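PDB 1TU1: effector EagT6 from Pseudomonas aeruginosa, which plays an essential role in delivering the toxin Tse6 to target cells, specifically in loading Tse6 onto VgrG1a. Local coordinates for residues Q67-K72 with Y91-E96; V87-Q92 with Q104-R109. All blocks are in the same frame, centred on the assembly; numbering follows the deposited sequence.

Contact 1: residues Q67-K72 with Y91-E96; sequences QLPGFK and YQWQRE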
ATOM      1  N   GLN A  67     -19.549 -13.589   6.226  1.00 49.51           N
ATOM      2  CA  GLN A  67     -19.595 -12.147   5.973  1.00 49.20           C
ATOM      3  C   GLN A  67     -19.797 -11.758   4.510  1.00 47.53           C
ATOM      4  O   GLN A  67     -20.148 -10.616   4.251  1.00 47.97           O
ATOM      5  CB  GLN A  67     -18.334 -11.451   6.514  1.00 49.67           C
ATOM      6  CG  GLN A  67     -18.302 -11.353   8.042  1.00 52.75           C
ATOM      7  CD  GLN A  67     -16.963 -10.869   8.598  1.00 55.80           C
ATOM      8  OE1 GLN A  67     -16.899  -9.845   9.288  1.00 58.77           O
ATOM      9  NE2 GLN A  67     -15.903 -11.612   8.322  1.00 58.44           N
ATOM     10  N   LEU A  68     -19.559 -12.672   3.571  1.00 45.84           N
ATOM     11  CA  LEU A  68     -19.649 -12.356   2.146  1.00 44.48           C
ATOM     12  C   LEU A  68     -20.891 -12.998   1.522  1.00 44.03           C
ATOM     13  O   LEU A  68     -20.928 -14.215   1.318  1.00 43.16           O
ATOM     14  CB  LEU A  68     -18.396 -12.811   1.389  1.00 44.34           C
ATOM     15  CG  LEU A  68     -17.032 -12.276   1.854  1.00 43.57           C
ATOM     16  CD1 LEU A  68     -15.937 -12.905   1.039  1.00 42.83           C
ATOM     17  CD2 LEU A  68     -16.967 -10.764   1.743  1.00 44.08           C
ATOM     18  N   PRO A  69     -21.902 -12.186   1.202  1.00 43.42           N
ATOM     19  CA  PRO A  69     -23.105 -12.694   0.534  1.00 42.73           C
ATOM     20  C   PRO A  69     -22.755 -13.515  -0.688  1.00 42.00           C
ATOM     21  O   PRO A  69     -21.887 -13.120  -1.460  1.00 41.63           O
ATOM     22  CB  PRO A  69     -23.852 -11.416   0.126  1.00 42.89           C
ATOM     23  CG  PRO A  69     -23.447 -10.407   1.125  1.00 43.55           C
ATOM     24  CD  PRO A  69     -21.992 -10.732   1.455  1.00 43.43           C
ATOM     25  N   GLY A  70     -23.401 -14.665  -0.837  1.00 41.45           N
ATOM     26  CA  GLY A  70     -23.221 -15.507  -2.010  1.00 41.23           C
ATOM     27  C   GLY A  70     -21.896 -16.246  -2.044  1.00 40.92           C
ATOM     28  O   GLY A  70     -21.525 -16.788  -3.078  1.00 39.97           O
ATOM     29  N   PHE A  71     -21.183 -16.284  -0.919  1.00 41.26           N
ATOM     30  CA  PHE A  71     -19.864 -16.916  -0.891  1.00 41.75           C
ATOM     31  C   PHE A  71     -19.954 -18.376  -1.349  1.00 42.51           C
ATOM     32  O   PHE A  71     -20.848 -19.104  -0.922  1.00 42.54           O
ATOM     33  CB  PHE A  71     -19.240 -16.854   0.504  1.00 41.71           C
ATOM     34  CG  PHE A  71     -17.962 -17.636   0.621  1.00 42.03           C
ATOM     35  CD1 PHE A  71     -16.753 -17.077   0.232  1.00 40.78           C
ATOM     36  CD2 PHE A  71     -17.966 -18.938   1.107  1.00 42.53           C
ATOM     37  CE1 PHE A  71     -15.571 -17.798   0.331  1.00 41.54           C
ATOM     38  CE2 PHE A  71     -16.770 -19.663   1.201  1.00 42.16           C
ATOM     39  CZ  PHE A  71     -15.582 -19.090   0.809  1.00 41.48           C
ATOM     40  N   LYS A  72     -19.032 -18.779  -2.218  1.00 43.27           N
ATOM     41  CA  LYS A  72     -18.925 -20.153  -2.675  1.00 44.39           C
ATOM     42  C   LYS A  72     -17.475 -20.521  -2.997  1.00 43.88           C
ATOM     43  O   LYS A  72     -16.846 -19.930  -3.881  1.00 43.18           O
ATOM     44  CB  LYS A  72     -19.809 -20.367  -3.899  1.00 45.24           C
ATOM     45  CG  LYS A  72     -19.976 -21.825  -4.333  1.00 48.62           C
ATOM     46  CD  LYS A  72     -20.918 -21.901  -5.546  1.00 52.16           C
ATOM     47  CE  LYS A  72     -21.552 -23.281  -5.730  1.00 53.99           C
ATOM     48  NZ  LYS A  72     -22.653 -23.241  -6.754  1.00 54.92           N
ATOM     49  N   TYR A  91     -12.471 -18.621  -4.968  1.00 34.97           N
ATOM     50  CA  TYR A  91     -13.852 -18.472  -4.566  1.00 35.27           C
ATOM     51  C   TYR A  91     -14.557 -17.314  -5.248  1.00 36.24           C
ATOM     52  O   TYR A  91     -13.917 -16.438  -5.830  1.00 36.23           O
ATOM     53  CB  TYR A  91     -13.973 -18.354  -3.061  1.00 34.61           C
ATOM     54  CG  TYR A  91     -13.367 -17.128  -2.375  1.00 35.76           C
ATOM     55  CD1 TYR A  91     -14.149 -16.005  -2.081  1.00 34.23           C
ATOM     56  CD2 TYR A  91     -12.045 -17.142  -1.914  1.00 35.56           C
ATOM     57  CE1 TYR A  91     -13.623 -14.915  -1.410  1.00 34.33           C
ATOM     58  CE2 TYR A  91     -11.504 -16.061  -1.241  1.00 34.13           C
ATOM     59  CZ  TYR A  91     -12.286 -14.950  -0.987  1.00 35.48           C
ATOM     60  OH  TYR A  91     -11.755 -13.878  -0.307  1.00 33.56           O
ATOM     61  N   GLN A  92     -15.883 -17.346  -5.170  1.00 36.87           N
ATOM     62  CA  GLN A  92     -16.716 -16.265  -5.654  1.00 37.60           C
ATOM     63  C   GLN A  92     -17.585 -15.766  -4.526  1.00 37.18           C
ATOM     64  O   GLN A  92     -17.837 -16.490  -3.539  1.00 37.31           O
ATOM     65  CB  GLN A  92     -17.547 -16.705  -6.876  1.00 38.09           C
ATOM     66  CG  GLN A  92     -18.764 -17.623  -6.604  1.00 40.06           C
ATOM     67  CD  GLN A  92     -19.576 -17.933  -7.893  1.00 43.57           C
ATOM     68  OE1 GLN A  92     -19.094 -18.629  -8.802  1.00 45.85           O
ATOM     69  NE2 GLN A  92     -20.799 -17.404  -7.965  1.00 44.02           N
ATOM     70  N   TRP A  93     -17.993 -14.507  -4.639  1.00 36.22           N
ATOM     71  CA  TRP A  93     -19.063 -13.973  -3.819  1.00 36.43           C
ATOM     72  C   TRP A  93     -19.827 -12.873  -4.585  1.00 36.63           C
ATOM     73  O   TRP A  93     -19.433 -12.479  -5.686  1.00 36.09           O
ATOM     74  CB  TRP A  93     -18.550 -13.460  -2.471  1.00 36.42           C
ATOM     75  CG  TRP A  93     -17.627 -12.283  -2.550  1.00 36.28           C
ATOM     76  CD1 TRP A  93     -16.362 -12.264  -3.085  1.00 35.90           C
ATOM     77  CD2 TRP A  93     -17.874 -10.955  -2.072  1.00 34.70           C
ATOM     78  NE1 TRP A  93     -15.813 -11.009  -2.960  1.00 34.55           N
ATOM     79  CE2 TRP A  93     -16.717 -10.185  -2.345  1.00 33.58           C
ATOM     80  CE3 TRP A  93     -18.959 -10.326  -1.455  1.00 36.44           C
ATOM     81  CZ2 TRP A  93     -16.621  -8.838  -2.023  1.00 34.11           C
ATOM     82  CZ3 TRP A  93     -18.852  -8.971  -1.125  1.00 35.71           C
ATOM     83  CH2 TRP A  93     -17.687  -8.253  -1.410  1.00 33.66           C
ATOM     84  N   GLN A  94     -20.914 -12.401  -3.986  1.00 37.00           N
ATOM     85  CA  GLN A  94     -21.803 -11.443  -4.629  1.00 37.50           C
ATOM     86  C   GLN A  94     -21.649 -10.087  -3.975  1.00 36.67           C
ATOM     87  O   GLN A  94     -22.148  -9.847  -2.876  1.00 36.40           O
ATOM     88  CB  GLN A  94     -23.270 -11.897  -4.540  1.00 38.28           C
ATOM     89  CG  GLN A  94     -24.271 -10.944  -5.234  1.00 41.11           C
ATOM     90  CD  GLN A  94     -25.731 -11.325  -4.966  1.00 45.02           C
ATOM     91  OE1 GLN A  94     -26.333 -10.874  -3.971  1.00 47.89           O
ATOM     92  NE2 GLN A  94     -26.295 -12.159  -5.841  1.00 45.54           N
ATOM     93  N   ARG A  95     -20.962  -9.200  -4.688  1.00 36.38           N
ATOM     94  CA  ARG A  95     -20.652  -7.868  -4.216  1.00 35.56           C
ATOM     95  C   ARG A  95     -21.629  -6.896  -4.865  1.00 35.89           C
ATOM     96  O   ARG A  95     -21.658  -6.771  -6.078  1.00 35.20           O
ATOM     97  CB  ARG A  95     -19.217  -7.527  -4.628  1.00 35.19           C
ATOM     98  CG  ARG A  95     -18.681  -6.215  -4.076  1.00 33.92           C
ATOM     99  CD  ARG A  95     -17.288  -5.971  -4.563  1.00 32.78           C
ATOM    100  NE  ARG A  95     -16.714  -4.658  -4.290  1.00 31.66           N
ATOM    101  CZ  ARG A  95     -16.971  -3.556  -4.993  1.00 32.32           C
ATOM    102  NH1 ARG A  95     -17.868  -3.569  -5.968  1.00 32.01           N
ATOM    103  NH2 ARG A  95     -16.315  -2.443  -4.711  1.00 31.91           N
ATOM    104  N   GLU A  96     -22.434  -6.236  -4.046  1.00 36.46           N
ATOM    105  CA  GLU A  96     -23.388  -5.247  -4.515  1.00 37.50           C
ATOM    106  C   GLU A  96     -24.243  -5.787  -5.646  1.00 38.68           C
ATOM    107  O   GLU A  96     -24.579  -5.053  -6.555  1.00 39.06           O
ATOM    108  CB  GLU A  96     -22.661  -3.958  -4.950  1.00 36.87           C
ATOM    109  CG  GLU A  96     -22.333  -3.051  -3.780  1.00 35.81           C
ATOM    110  CD  GLU A  96     -21.704  -1.725  -4.188  1.00 34.93           C
ATOM    111  OE1 GLU A  96     -21.085  -1.632  -5.301  1.00 29.22           O
ATOM    112  OE2 GLU A  96     -21.832  -0.784  -3.374  1.00 30.79           O
TER
HETATM  113  O   HOH W   1     -21.746 -15.985  -5.654  1.00 61.40           O
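Leu68 packs against one face of the Trp93 indole. Methyl CD2 of Leu68 sits over the six-membered ring of the indole, 3.8 Å from its centroid and 10° off the ring normal, a CH-pi contact. The opposite face of the indole carries CB of Arg95 from the same strand. With CG between the backbone N and the carbonyl carbon (chi1 65°), the Trp93 ring is turned over Leu68. The other Leu68 methyl, CD1, is 3.9 Å from Tyr91 CE1. Phe71 reaches Tyr91 as well. Its CE1 comes within 3.3 Å of Tyr91 CD1, and the two rings are inclined at 51°. Three backbone bonds hold the segments together. Gln94 N donates to Pro69 O at 2.8 Å. Lys72 and Gln92 form an antiparallel hydrogen-bonded pair, with Lys72 N to Gln92 O at 2.9 Å and Gln92 N to Lys72 O at 3.0 Å. A type II turn from Leu68 to Phe71 brings the chain round to this pairing. Gly70 sits in the turn with a positive phi, which favours glycine. One water joins Gly70 O to Gln92 NE2. The segment 67-72 links the end of helix 53-67 to strand 72-81, which pairs with strand 84-95. Phe71 also packs on Leu61 and Ala64 of the helix, while Tyr91 and Arg95 touch strand 98-107 on the other side of their strand.

Contact 2: residues V87-Q92 with Q104-R109; sequences VLLDYQ and QVFIER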
ATOM      1  N   VAL A  87      -1.779 -21.152   1.378  1.00 25.54           N
ATOM      2  CA  VAL A  87      -3.047 -21.699   0.917  1.00 26.30           C
ATOM      3  C   VAL A  87      -3.609 -20.788  -0.184  1.00 27.30           C
ATOM      4  O   VAL A  87      -3.715 -19.571   0.014  1.00 26.21           O
ATOM      5  CB  VAL A  87      -4.050 -21.806   2.056  1.00 26.54           C
ATOM      6  CG1 VAL A  87      -5.438 -22.281   1.546  1.00 26.24           C
ATOM      7  CG2 VAL A  87      -3.531 -22.746   3.152  1.00 27.88           C
ATOM      8  N   LEU A  88      -3.944 -21.381  -1.332  1.00 27.61           N
ATOM      9  CA  LEU A  88      -4.745 -20.725  -2.377  1.00 28.45           C
ATOM     10  C   LEU A  88      -6.215 -21.098  -2.249  1.00 29.54           C
ATOM     11  O   LEU A  88      -6.577 -22.304  -2.201  1.00 29.40           O
ATOM     12  CB  LEU A  88      -4.218 -21.079  -3.774  1.00 28.78           C
ATOM     13  CG  LEU A  88      -5.089 -20.716  -4.993  1.00 29.87           C
ATOM     14  CD1 LEU A  88      -5.324 -19.225  -5.079  1.00 29.60           C
ATOM     15  CD2 LEU A  88      -4.419 -21.176  -6.260  1.00 31.49           C
ATOM     16  N   LEU A  89      -7.063 -20.074  -2.179  1.00 29.19           N
ATOM     17  CA  LEU A  89      -8.500 -20.234  -2.183  1.00 30.79           C
ATOM     18  C   LEU A  89      -9.088 -19.554  -3.406  1.00 32.56           C
ATOM     19  O   LEU A  89      -8.994 -18.316  -3.526  1.00 32.89           O
ATOM     20  CB  LEU A  89      -9.129 -19.580  -0.971  1.00 30.51           C
ATOM     21  CG  LEU A  89      -8.743 -20.104   0.403  1.00 31.76           C
ATOM     22  CD1 LEU A  89      -9.426 -19.239   1.417  1.00 31.36           C
ATOM     23  CD2 LEU A  89      -9.149 -21.586   0.571  1.00 31.98           C
ATOM     24  N   ASP A  90      -9.677 -20.353  -4.298  1.00 33.43           N
ATOM     25  CA  ASP A  90     -10.462 -19.851  -5.420  1.00 34.39           C
ATOM     26  C   ASP A  90     -11.896 -19.817  -4.996  1.00 34.76           C
ATOM     27  O   ASP A  90     -12.475 -20.848  -4.647  1.00 33.86           O
ATOM     28  CB  ASP A  90     -10.309 -20.741  -6.635  1.00 35.38           C
ATOM     29  CG  ASP A  90      -8.910 -20.745  -7.157  1.00 36.70           C
ATOM     30  OD1 ASP A  90      -8.200 -19.730  -6.953  1.00 38.31           O
ATOM     31  OD2 ASP A  90      -8.407 -21.708  -7.762  1.00 39.13           O
ATOM     32  N   TYR A  91     -12.471 -18.621  -4.968  1.00 34.97           N
ATOM     33  CA  TYR A  91     -13.852 -18.472  -4.566  1.00 35.27           C
ATOM     34  C   TYR A  91     -14.557 -17.314  -5.248  1.00 36.24           C
ATOM     35  O   TYR A  91     -13.917 -16.438  -5.830  1.00 36.23           O
ATOM     36  CB  TYR A  91     -13.973 -18.354  -3.061  1.00 34.61           C
ATOM     37  CG  TYR A  91     -13.367 -17.128  -2.375  1.00 35.76           C
ATOM     38  CD1 TYR A  91     -14.149 -16.005  -2.081  1.00 34.23           C
ATOM     39  CD2 TYR A  91     -12.045 -17.142  -1.914  1.00 35.56           C
ATOM     40  CE1 TYR A  91     -13.623 -14.915  -1.410  1.00 34.33           C
ATOM     41  CE2 TYR A  91     -11.504 -16.061  -1.241  1.00 34.13           C
ATOM     42  CZ  TYR A  91     -12.286 -14.950  -0.987  1.00 35.48           C
ATOM     43  OH  TYR A  91     -11.755 -13.878  -0.307  1.00 33.56           O
ATOM     44  N   GLN A  92     -15.883 -17.346  -5.170  1.00 36.87           N
ATOM     45  CA  GLN A  92     -16.716 -16.265  -5.654  1.00 37.60           C
ATOM     46  C   GLN A  92     -17.585 -15.766  -4.526  1.00 37.18           C
ATOM     47  O   GLN A  92     -17.837 -16.490  -3.539  1.00 37.31           O
ATOM     48  CB  GLN A  92     -17.547 -16.705  -6.876  1.00 38.09           C
ATOM     49  CG  GLN A  92     -18.764 -17.623  -6.604  1.00 40.06           C
ATOM     50  CD  GLN A  92     -19.576 -17.933  -7.893  1.00 43.57           C
ATOM     51  OE1 GLN A  92     -19.094 -18.629  -8.802  1.00 45.85           O
ATOM     52  NE2 GLN A  92     -20.799 -17.404  -7.965  1.00 44.02           N
ATOM     53  N   GLN A 104      -7.099 -16.035  -4.142  1.00 27.82           N
ATOM     54  CA  GLN A 104      -6.515 -15.417  -2.956  1.00 26.92           C
ATOM     55  C   GLN A 104      -5.494 -16.354  -2.295  1.00 26.22           C
ATOM     56  O   GLN A 104      -5.833 -17.469  -1.894  1.00 26.99           O
ATOM     57  CB  GLN A 104      -7.627 -15.059  -1.982  1.00 26.60           C
ATOM     58  CG  GLN A 104      -7.229 -14.132  -0.859  1.00 26.76           C
ATOM     59  CD  GLN A 104      -8.413 -13.505  -0.172  1.00 27.71           C
ATOM     60  OE1 GLN A 104      -9.268 -14.203   0.375  1.00 27.83           O
ATOM     61  NE2 GLN A 104      -8.488 -12.175  -0.218  1.00 26.50           N
ATOM     62  N   VAL A 105      -4.237 -15.935  -2.236  1.00 24.39           N
ATOM     63  CA  VAL A 105      -3.173 -16.749  -1.660  1.00 23.12           C
ATOM     64  C   VAL A 105      -2.755 -16.168  -0.298  1.00 22.66           C
ATOM     65  O   VAL A 105      -2.465 -14.971  -0.169  1.00 21.02           O
ATOM     66  CB  VAL A 105      -1.977 -16.821  -2.572  1.00 22.91           C
ATOM     67  CG1 VAL A 105      -0.848 -17.696  -1.958  1.00 23.30           C
ATOM     68  CG2 VAL A 105      -2.370 -17.368  -3.973  1.00 24.72           C
ATOM     69  N   PHE A 106      -2.748 -17.016   0.720  1.00 21.50           N
ATOM     70  CA  PHE A 106      -2.280 -16.622   2.036  1.00 21.25           C
ATOM     71  C   PHE A 106      -0.932 -17.251   2.215  1.00 22.14           C
ATOM     72  O   PHE A 106      -0.793 -18.474   2.050  1.00 22.62           O
ATOM     73  CB  PHE A 106      -3.239 -17.125   3.098  1.00 21.36           C
ATOM     74  CG  PHE A 106      -4.616 -16.585   2.978  1.00 22.05           C
ATOM     75  CD1 PHE A 106      -5.015 -15.518   3.762  1.00 21.49           C
ATOM     76  CD2 PHE A 106      -5.527 -17.134   2.083  1.00 23.48           C
ATOM     77  CE1 PHE A 106      -6.307 -15.008   3.681  1.00 23.22           C
ATOM     78  CE2 PHE A 106      -6.842 -16.628   1.993  1.00 24.40           C
ATOM     79  CZ  PHE A 106      -7.226 -15.559   2.786  1.00 23.89           C
ATOM     80  N   ILE A 107       0.083 -16.432   2.511  1.00 20.84           N
ATOM     81  CA  ILE A 107       1.439 -16.924   2.678  1.00 20.75           C
ATOM     82  C   ILE A 107       1.888 -16.650   4.104  1.00 20.26           C
ATOM     83  O   ILE A 107       2.005 -15.507   4.523  1.00 19.21           O
ATOM     84  CB  ILE A 107       2.431 -16.266   1.694  1.00 20.04           C
ATOM     85  CG1 ILE A 107       1.912 -16.347   0.252  1.00 21.05           C
ATOM     86  CG2 ILE A 107       3.828 -16.907   1.847  1.00 19.32           C
ATOM     87  CD1 ILE A 107       2.788 -15.630  -0.745  1.00 22.19           C
ATOM     88  N   GLU A 108       2.130 -17.720   4.852  1.00 21.28           N
ATOM     89  CA  GLU A 108       2.585 -17.595   6.225  1.00 20.03           C
ATOM     90  C   GLU A 108       3.919 -16.853   6.260  1.00 19.85           C
ATOM     91  O   GLU A 108       4.859 -17.252   5.629  1.00 19.71           O
ATOM     92  CB  GLU A 108       2.790 -18.964   6.892  1.00 19.96           C
ATOM     93  CG  GLU A 108       2.958 -18.773   8.394  1.00 19.56           C
ATOM     94  CD  GLU A 108       3.181 -20.064   9.182  1.00 19.63           C
ATOM     95  OE1 GLU A 108       3.653 -21.084   8.611  1.00 21.31           O
ATOM     96  OE2 GLU A 108       2.879 -20.001  10.385  1.00 21.60           O
ATOM     97  N   ARG A 109       3.969 -15.801   7.061  1.00 21.23           N
ATOM     98  CA  ARG A 109       5.192 -15.080   7.365  1.00 22.41           C
ATOM     99  C   ARG A 109       5.011 -14.361   8.696  1.00 23.15           C
ATOM    100  O   ARG A 109       3.905 -14.069   9.112  1.00 22.52           O
ATOM    101  CB  ARG A 109       5.457 -14.042   6.261  1.00 22.75           C
ATOM    102  CG  ARG A 109       6.755 -13.311   6.321  1.00 23.99           C
ATOM    103  CD  ARG A 109       7.065 -12.531   5.018  1.00 25.19           C
ATOM    104  NE  ARG A 109       8.436 -12.040   5.018  1.00 26.29           N
ATOM    105  CZ  ARG A 109       8.884 -11.011   5.733  1.00 26.67           C
ATOM    106  NH1 ARG A 109       8.081 -10.298   6.487  1.00 27.20           N
ATOM    107  NH2 ARG A 109      10.164 -10.680   5.684  1.00 29.66           N
TER
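Gln104 and Tyr91 join side chain to side chain. The Tyr91 hydroxyl donates to Gln104 OE1, with 2.6 Å between OH and OE1. The oxygen lies at the edge of the phenol ring, near its plane. The hydroxyl stands above the amide's carbonyl plane, 46° out of it. Ring and amide planes are 55° apart. Gln104 has CG anti to the backbone N (chi1 -166°) and an extended chain beyond it, which carries the amide out to the phenol. NE2 of the same amide bonds to Thr117 OG1 on strand 113-120, so both ends of the group are held and its rotation is fixed.

Leu89 and Phe106 lie on the same face of the sheet as Gln104. Leu89 CD1 comes 3.7 Å from Phe106 CE2, and the two side chains cross at a slant. Val87 O lies at the edge of the Phe106 ring. On the other face, Leu88 CD1 meets Val105 CG2 at 3.7 Å. Leu88 and Val105 are a non-hydrogen-bonded pair. The pairs beside it, Val87 with Phe106 and Leu89 with Gln104, each carry two backbone hydrogen bonds.

Helix 53-67 packs over the face that carries Leu89 and Phe106: Leu61 touches Leu89, and Tyr56 and Gln60 touch Phe106. The strands run antiparallel. The arrangement is that of a regular antiparallel beta hairpin, formed by strands 84-95 and 98-107, within the six-stranded sheet of this DcrB-family protein.

The centres of the two contacts lie about 16 Å apart on one antiparallel sheet. Both use strand 84-95, and they share Tyr91 and Gln92. Along the chain, 67-72 comes first, then the overlapping segments 87-92 and 91-96, then 104-109. Contact 2 lies deep in the fold, its centre about 6 Å from the chain centre, whereas contact 1 lies near the surface, about 17 Å out. Strand 84-95 thus has strand 98-107 on one side and strand 72-81 on the other, the latter entered from helix 53-67. Tyr91 connects the contacts directly. Together they join the turn after helix 53-67 to the middle strands of the sheet.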